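Local coordinates for protein tRNA (uracil(54)-C(5))-methyltransferase (Pyrococcus abyssi, PDB 2JJQ) that catalyses the S-adenosyl-L-methionine-dependent methylation of uridine 54 in tRNA to 5-methyluridine, at residues A[159-171]-A[192-206]. Sequence-based numbering, arbitrary orientation.
Sequences VFGKTSREAIERL and LRYMVLREGKFTEEV
Phe-160 turns its ring toward strand 192-199 with CG anti to the backbone N (chi1 -173°), and Glu-199 comes from the strand to meet it with CG held between N and the carbonyl carbon (chi1 80°), the rest of its chain extended. This is a helix packed on one face of a mixed beta sheet. Helix 162-171 runs roughly antiparallel to strand 192-199, with the axes 9.7 Å apart.

The polar end of the contact centres on the Glu-199 carboxylate. Thr-163 OG1 donates to Glu-199 OE1 at 2.8 Å, on the syn side and 24° out of the carboxylate plane. Lys-201 NZ donates to the anti lone pair of Glu-199 OE2, a hydrogen bond within a salt bridge. A water also donates to Glu-199 OE2 and to Phe-160 O, and accepts from Thr-163 N, so it links the helix start to the strand. Lys-201 NZ stands over the face of the Phe-160 ring, 4.6 Å from its centroid, in a cation-pi contact. It also has a hydrogen bond to Gly-126 O. The Phe-160 ring and the Glu-199 carboxylate lie nearly parallel.

Further along, the contact is apolar and buried. Ala-167 CB presses against both methyls of Leu-197, tightly, 3.3 Å from CD1. Leu-171 and Met-195 meet tip to tip, with Leu-171 CD2 3.7 Å from Met-195 CE. Val-208 of the adjoining strand 206-212 touches both Met-195 and Leu-197.

The helix start lies beside Cys-157, a probable ligand of the [4Fe-4S] cluster. Ser-164 OG accepts from Cys-157 N and donates to Gly-161 O at 2.7 Å, while Ser-164 N reaches the same carbonyl oxygen at 2.9 Å.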
loop_
_atom_site.group_PDB
_atom_site.type_symbol
_atom_site.label_atom_id
_atom_site.label_comp_id
_atom_site.label_asym_id
_atom_site.label_seq_id
_atom_site.Cartn_x
_atom_site.Cartn_y
_atom_site.Cartn_z
ATOM N N VAL A 159 8.678 -7.828 -7.172
ATOM C CA VAL A 159 7.969 -7.623 -5.892
ATOM C C VAL A 159 6.558 -8.272 -5.896
ATOM O O VAL A 159 6.098 -8.724 -4.855
ATOM C CB VAL A 159 7.874 -6.151 -5.426
ATOM C CG1 VAL A 159 9.275 -5.530 -5.304
ATOM C CG2 VAL A 159 7.018 -5.302 -6.352
ATOM N N PHE A 160 5.916 -8.332 -7.066
ATOM C CA PHE A 160 4.658 -9.075 -7.188
ATOM C C PHE A 160 4.902 -10.582 -7.301
ATOM O O PHE A 160 4.237 -11.390 -6.655
ATOM C CB PHE A 160 3.877 -8.561 -8.394
ATOM C CG PHE A 160 2.498 -9.147 -8.500
ATOM C CD1 PHE A 160 1.416 -8.489 -7.912
ATOM C CD2 PHE A 160 2.284 -10.367 -9.157
ATOM C CE1 PHE A 160 0.130 -9.016 -7.970
ATOM C CE2 PHE A 160 0.968 -10.909 -9.258
ATOM C CZ PHE A 160 -0.097 -10.230 -8.609
ATOM N N GLY A 161 5.863 -10.967 -8.153
ATOM C CA GLY A 161 6.275 -12.346 -8.264
ATOM C C GLY A 161 5.999 -12.897 -9.659
ATOM O O GLY A 161 5.548 -12.167 -10.578
ATOM N N LYS A 162 6.236 -14.195 -9.787
ATOM C CA LYS A 162 6.223 -14.870 -11.093
ATOM C C LYS A 162 4.915 -14.797 -11.841
ATOM O O LYS A 162 4.917 -14.926 -13.040
ATOM C CB LYS A 162 6.562 -16.349 -10.948
ATOM C CG LYS A 162 5.809 -17.046 -9.845
ATOM C CD LYS A 162 5.748 -18.565 -10.100
ATOM C CE LYS A 162 5.248 -19.327 -8.877
ATOM N NZ LYS A 162 5.289 -20.807 -9.111
ATOM N N THR A 163 3.796 -14.662 -11.132
ATOM C CA THR A 163 2.511 -14.489 -11.826
ATOM C C THR A 163 2.592 -13.342 -12.791
ATOM O O THR A 163 1.893 -13.355 -13.787
ATOM C CB THR A 163 1.357 -14.267 -10.817
ATOM O OG1 THR A 163 1.295 -15.416 -9.981
ATOM C CG2 THR A 163 0.008 -14.088 -11.491
ATOM N N SER A 164 3.393 -12.318 -12.493
ATOM C CA SER A 164 3.372 -11.131 -13.363
ATOM C C SER A 164 4.009 -11.485 -14.716
ATOM O O SER A 164 3.548 -11.093 -15.745
ATOM C CB SER A 164 4.086 -9.926 -12.708
ATOM O OG SER A 164 5.448 -10.239 -12.466
ATOM N N ARG A 165 5.068 -12.265 -14.690
ATOM C CA ARG A 165 5.715 -12.757 -15.931
ATOM C C ARG A 165 4.720 -13.482 -16.860
ATOM O O ARG A 165 4.601 -13.166 -18.069
ATOM C CB ARG A 165 6.861 -13.719 -15.550
ATOM C CG ARG A 165 7.697 -14.164 -16.801
ATOM C CD ARG A 165 8.948 -14.940 -16.386
ATOM N NE ARG A 165 9.983 -14.039 -15.891
ATOM C CZ ARG A 165 10.818 -13.331 -16.668
ATOM N NH1 ARG A 165 10.762 -13.419 -17.998
ATOM N NH2 ARG A 165 11.723 -12.532 -16.109
ATOM N N GLU A 166 3.960 -14.416 -16.279
ATOM C CA GLU A 166 2.898 -15.120 -16.985
ATOM C C GLU A 166 1.804 -14.160 -17.538
ATOM O O GLU A 166 1.358 -14.275 -18.705
ATOM C CB GLU A 166 2.247 -16.217 -16.108
ATOM C CG GLU A 166 0.854 -16.615 -16.726
ATOM C CD GLU A 166 0.129 -17.807 -16.064
ATOM O OE1 GLU A 166 0.593 -18.321 -15.020
ATOM O OE2 GLU A 166 -0.944 -18.203 -16.597
ATOM N N ALA A 167 1.359 -13.207 -16.729
ATOM C CA ALA A 167 0.313 -12.305 -17.188
ATOM C C ALA A 167 0.814 -11.460 -18.333
ATOM O O ALA A 167 0.106 -11.234 -19.295
ATOM C CB ALA A 167 -0.197 -11.400 -16.019
ATOM N N ILE A 168 2.032 -10.952 -18.189
ATOM C CA ILE A 168 2.615 -10.134 -19.219
ATOM C C ILE A 168 2.748 -10.972 -20.495
ATOM O O ILE A 168 2.351 -10.566 -21.575
ATOM C CB ILE A 168 3.933 -9.503 -18.745
ATOM C CG1 ILE A 168 3.618 -8.451 -17.656
ATOM C CG2 ILE A 168 4.603 -8.728 -19.898
ATOM C CD1 ILE A 168 4.884 -7.987 -16.902
ATOM N N GLU A 169 3.259 -12.175 -20.373
ATOM C CA GLU A 169 3.427 -12.928 -21.604
ATOM C C GLU A 169 2.086 -13.248 -22.280
ATOM O O GLU A 169 1.977 -13.091 -23.498
ATOM C CB GLU A 169 4.301 -14.152 -21.373
ATOM C CG GLU A 169 3.665 -15.316 -20.701
ATOM C CD GLU A 169 4.645 -16.495 -20.620
ATOM O OE1 GLU A 169 5.682 -16.358 -19.926
ATOM O OE2 GLU A 169 4.385 -17.538 -21.275
ATOM N N ARG A 170 1.046 -13.609 -21.507
ATOM C CA ARG A 170 -0.280 -13.807 -22.093
ATOM C C ARG A 170 -0.831 -12.513 -22.667
ATOM O O ARG A 170 -1.572 -12.505 -23.648
ATOM C CB ARG A 170 -1.282 -14.320 -21.076
ATOM C CG ARG A 170 -0.887 -15.562 -20.304
ATOM C CD ARG A 170 -0.895 -16.785 -21.119
ATOM N NE ARG A 170 -0.861 -17.955 -20.212
ATOM C CZ ARG A 170 -1.940 -18.680 -19.935
ATOM N NH1 ARG A 170 -3.082 -18.349 -20.509
ATOM N NH2 ARG A 170 -1.875 -19.742 -19.134
ATOM N N LEU A 171 -0.527 -11.401 -22.005
ATOM C CA LEU A 171 -1.112 -10.158 -22.457
ATOM C C LEU A 171 -0.592 -9.851 -23.864
ATOM O O LEU A 171 -1.326 -9.376 -24.730
ATOM C CB LEU A 171 -0.724 -9.005 -21.506
ATOM C CG LEU A 171 -1.259 -7.633 -21.941
ATOM C CD1 LEU A 171 -2.773 -7.548 -22.221
ATOM C CD2 LEU A 171 -0.830 -6.564 -20.868
ATOM N N LEU A 192 -6.717 0.022 -24.891
ATOM C CA LEU A 192 -6.261 -0.625 -23.668
ATOM C C LEU A 192 -5.271 0.284 -22.886
ATOM O O LEU A 192 -4.283 0.744 -23.448
ATOM C CB LEU A 192 -5.632 -1.993 -24.040
ATOM C CG LEU A 192 -5.135 -2.940 -22.966
ATOM C CD1 LEU A 192 -6.243 -3.145 -21.905
ATOM C CD2 LEU A 192 -4.738 -4.279 -23.642
ATOM N N ARG A 193 -5.527 0.535 -21.600
ATOM C CA ARG A 193 -4.674 1.460 -20.816
ATOM C C ARG A 193 -3.837 0.740 -19.730
ATOM O O ARG A 193 -2.627 0.961 -19.646
ATOM C CB ARG A 193 -5.514 2.581 -20.197
ATOM C CG ARG A 193 -6.341 3.381 -21.216
ATOM C CD ARG A 193 -5.376 4.043 -22.246
ATOM N NE ARG A 193 -6.010 4.764 -23.356
ATOM C CZ ARG A 193 -6.230 6.076 -23.351
ATOM N NH1 ARG A 193 -5.919 6.769 -22.274
ATOM N NH2 ARG A 193 -6.790 6.678 -24.399
ATOM N N TYR A 194 -4.472 -0.093 -18.892
ATOM C CA TYR A 194 -3.773 -0.777 -17.801
ATOM C C TYR A 194 -4.200 -2.228 -17.712
ATOM O O TYR A 194 -5.378 -2.549 -17.988
ATOM C CB TYR A 194 -4.094 -0.129 -16.411
ATOM C CG TYR A 194 -3.505 1.254 -16.221
ATOM C CD1 TYR A 194 -2.214 1.417 -15.751
ATOM C CD2 TYR A 194 -4.257 2.382 -16.508
ATOM C CE1 TYR A 194 -1.669 2.674 -15.602
ATOM C CE2 TYR A 194 -3.714 3.688 -16.350
ATOM C CZ TYR A 194 -2.412 3.805 -15.893
ATOM O OH TYR A 194 -1.844 5.056 -15.739
ATOM N N MET A 195 -3.274 -3.077 -17.266
ATOM C CA MET A 195 -3.605 -4.413 -16.810
ATOM C C MET A 195 -3.282 -4.371 -15.317
ATOM O O MET A 195 -2.128 -4.184 -14.960
ATOM C CB MET A 195 -2.702 -5.464 -17.452
ATOM C CG MET A 195 -2.853 -6.861 -16.764
ATOM S SD MET A 195 -2.162 -8.270 -17.662
ATOM C CE MET A 195 -0.391 -7.969 -17.497
ATOM N N VAL A 196 -4.299 -4.492 -14.471
ATOM C CA VAL A 196 -4.042 -4.511 -13.015
ATOM C C VAL A 196 -4.096 -5.955 -12.568
ATOM O O VAL A 196 -5.070 -6.669 -12.881
ATOM C CB VAL A 196 -5.111 -3.703 -12.243
ATOM C CG1 VAL A 196 -4.877 -3.869 -10.678
ATOM C CG2 VAL A 196 -5.151 -2.225 -12.668
ATOM N N LEU A 197 -3.061 -6.432 -11.893
ATOM C CA LEU A 197 -3.007 -7.830 -11.518
ATOM C C LEU A 197 -3.133 -7.895 -10.002
ATOM O O LEU A 197 -2.491 -7.123 -9.295
ATOM C CB LEU A 197 -1.654 -8.415 -11.939
ATOM C CG LEU A 197 -1.496 -8.848 -13.387
ATOM C CD1 LEU A 197 0.009 -9.133 -13.674
ATOM C CD2 LEU A 197 -2.318 -10.157 -13.553
ATOM N N ARG A 198 -3.977 -8.788 -9.497
ATOM C CA ARG A 198 -4.058 -9.001 -8.061
ATOM C C ARG A 198 -3.945 -10.468 -7.763
ATOM O O ARG A 198 -4.347 -11.317 -8.600
ATOM C CB ARG A 198 -5.375 -8.428 -7.516
ATOM C CG ARG A 198 -5.506 -6.943 -7.853
ATOM C CD ARG A 198 -6.704 -6.272 -7.226
ATOM N NE ARG A 198 -6.422 -6.054 -5.804
ATOM C CZ ARG A 198 -7.080 -5.204 -5.024
ATOM N NH1 ARG A 198 -8.085 -4.481 -5.514
ATOM N NH2 ARG A 198 -6.733 -5.115 -3.746
ATOM N N GLU A 199 -3.401 -10.817 -6.594
ATOM C CA GLU A 199 -3.430 -12.216 -6.235
ATOM C C GLU A 199 -3.478 -12.450 -4.743
ATOM O O GLU A 199 -3.016 -11.605 -3.962
ATOM C CB GLU A 199 -2.275 -13.019 -6.866
ATOM C CG GLU A 199 -0.990 -12.931 -6.217
ATOM C CD GLU A 199 0.090 -13.782 -6.940
ATOM O OE1 GLU A 199 -0.241 -14.671 -7.774
ATOM O OE2 GLU A 199 1.278 -13.530 -6.669
ATOM N N GLY A 200 -4.046 -13.575 -4.363
ATOM C CA GLY A 200 -4.091 -13.949 -2.939
ATOM C C GLY A 200 -2.862 -14.783 -2.709
ATOM O O GLY A 200 -2.712 -15.892 -3.298
ATOM N N LYS A 201 -1.955 -14.281 -1.894
ATOM C CA LYS A 201 -0.692 -15.060 -1.649
ATOM C C LYS A 201 -0.980 -16.385 -0.935
ATOM O O LYS A 201 -0.262 -17.389 -1.167
ATOM C CB LYS A 201 0.310 -14.232 -0.835
ATOM C CG LYS A 201 0.680 -12.904 -1.503
ATOM C CD LYS A 201 1.300 -13.118 -2.900
ATOM C CE LYS A 201 1.565 -11.801 -3.555
ATOM N NZ LYS A 201 2.421 -11.948 -4.736
ATOM N N PHE A 202 -2.030 -16.422 -0.113
ATOM C CA PHE A 202 -2.321 -17.596 0.722
ATOM C C PHE A 202 -3.428 -18.487 0.144
ATOM O O PHE A 202 -3.757 -19.525 0.724
ATOM C CB PHE A 202 -2.634 -17.195 2.167
ATOM C CG PHE A 202 -1.486 -16.457 2.805
ATOM C CD1 PHE A 202 -0.326 -17.150 3.146
ATOM C CD2 PHE A 202 -1.531 -15.070 2.949
ATOM C CE1 PHE A 202 0.766 -16.441 3.690
ATOM C CE2 PHE A 202 -0.473 -14.370 3.471
ATOM C CZ PHE A 202 0.679 -15.065 3.827
ATOM N N THR A 203 -4.027 -18.059 -0.965
ATOM C CA THR A 203 -5.092 -18.810 -1.608
ATOM C C THR A 203 -4.717 -19.225 -3.026
ATOM O O THR A 203 -5.365 -20.109 -3.573
ATOM C CB THR A 203 -6.376 -17.971 -1.787
ATOM O OG1 THR A 203 -6.054 -16.833 -2.592
ATOM C CG2 THR A 203 -6.918 -17.514 -0.446
ATOM N N GLU A 204 -3.676 -18.594 -3.579
ATOM C CA GLU A 204 -3.205 -18.738 -4.952
ATOM C C GLU A 204 -4.227 -18.286 -6.016
ATOM O O GLU A 204 -4.120 -18.657 -7.151
ATOM C CB GLU A 204 -2.683 -20.142 -5.217
ATOM C CG GLU A 204 -1.655 -20.547 -4.186
ATOM C CD GLU A 204 -1.045 -21.917 -4.436
ATOM O OE1 GLU A 204 -1.796 -22.902 -4.583
ATOM O OE2 GLU A 204 0.192 -22.009 -4.453
ATOM N N GLU A 205 -5.217 -17.500 -5.657
ATOM C CA GLU A 205 -6.183 -17.077 -6.669
ATOM C C GLU A 205 -5.624 -15.816 -7.319
ATOM O O GLU A 205 -4.978 -15.028 -6.628
ATOM C CB GLU A 205 -7.496 -16.767 -6.013
ATOM C CG GLU A 205 -8.154 -18.041 -5.572
ATOM C CD GLU A 205 -9.478 -17.883 -4.909
ATOM O OE1 GLU A 205 -10.031 -16.753 -4.759
ATOM O OE2 GLU A 205 -9.985 -18.968 -4.548
ATOM N N VAL A 206 -5.909 -15.624 -8.615
ATOM C CA VAL A 206 -5.376 -14.491 -9.338
ATOM C C VAL A 206 -6.509 -13.805 -10.078
ATOM O O VAL A 206 -7.345 -14.468 -10.713
ATOM C CB VAL A 206 -4.373 -14.946 -10.391
ATOM C CG1 VAL A 206 -3.721 -13.741 -11.085
ATOM C CG2 VAL A 206 -3.312 -15.797 -9.715
HETATM O O HOH W 1 3.407 -14.058 -8.206
#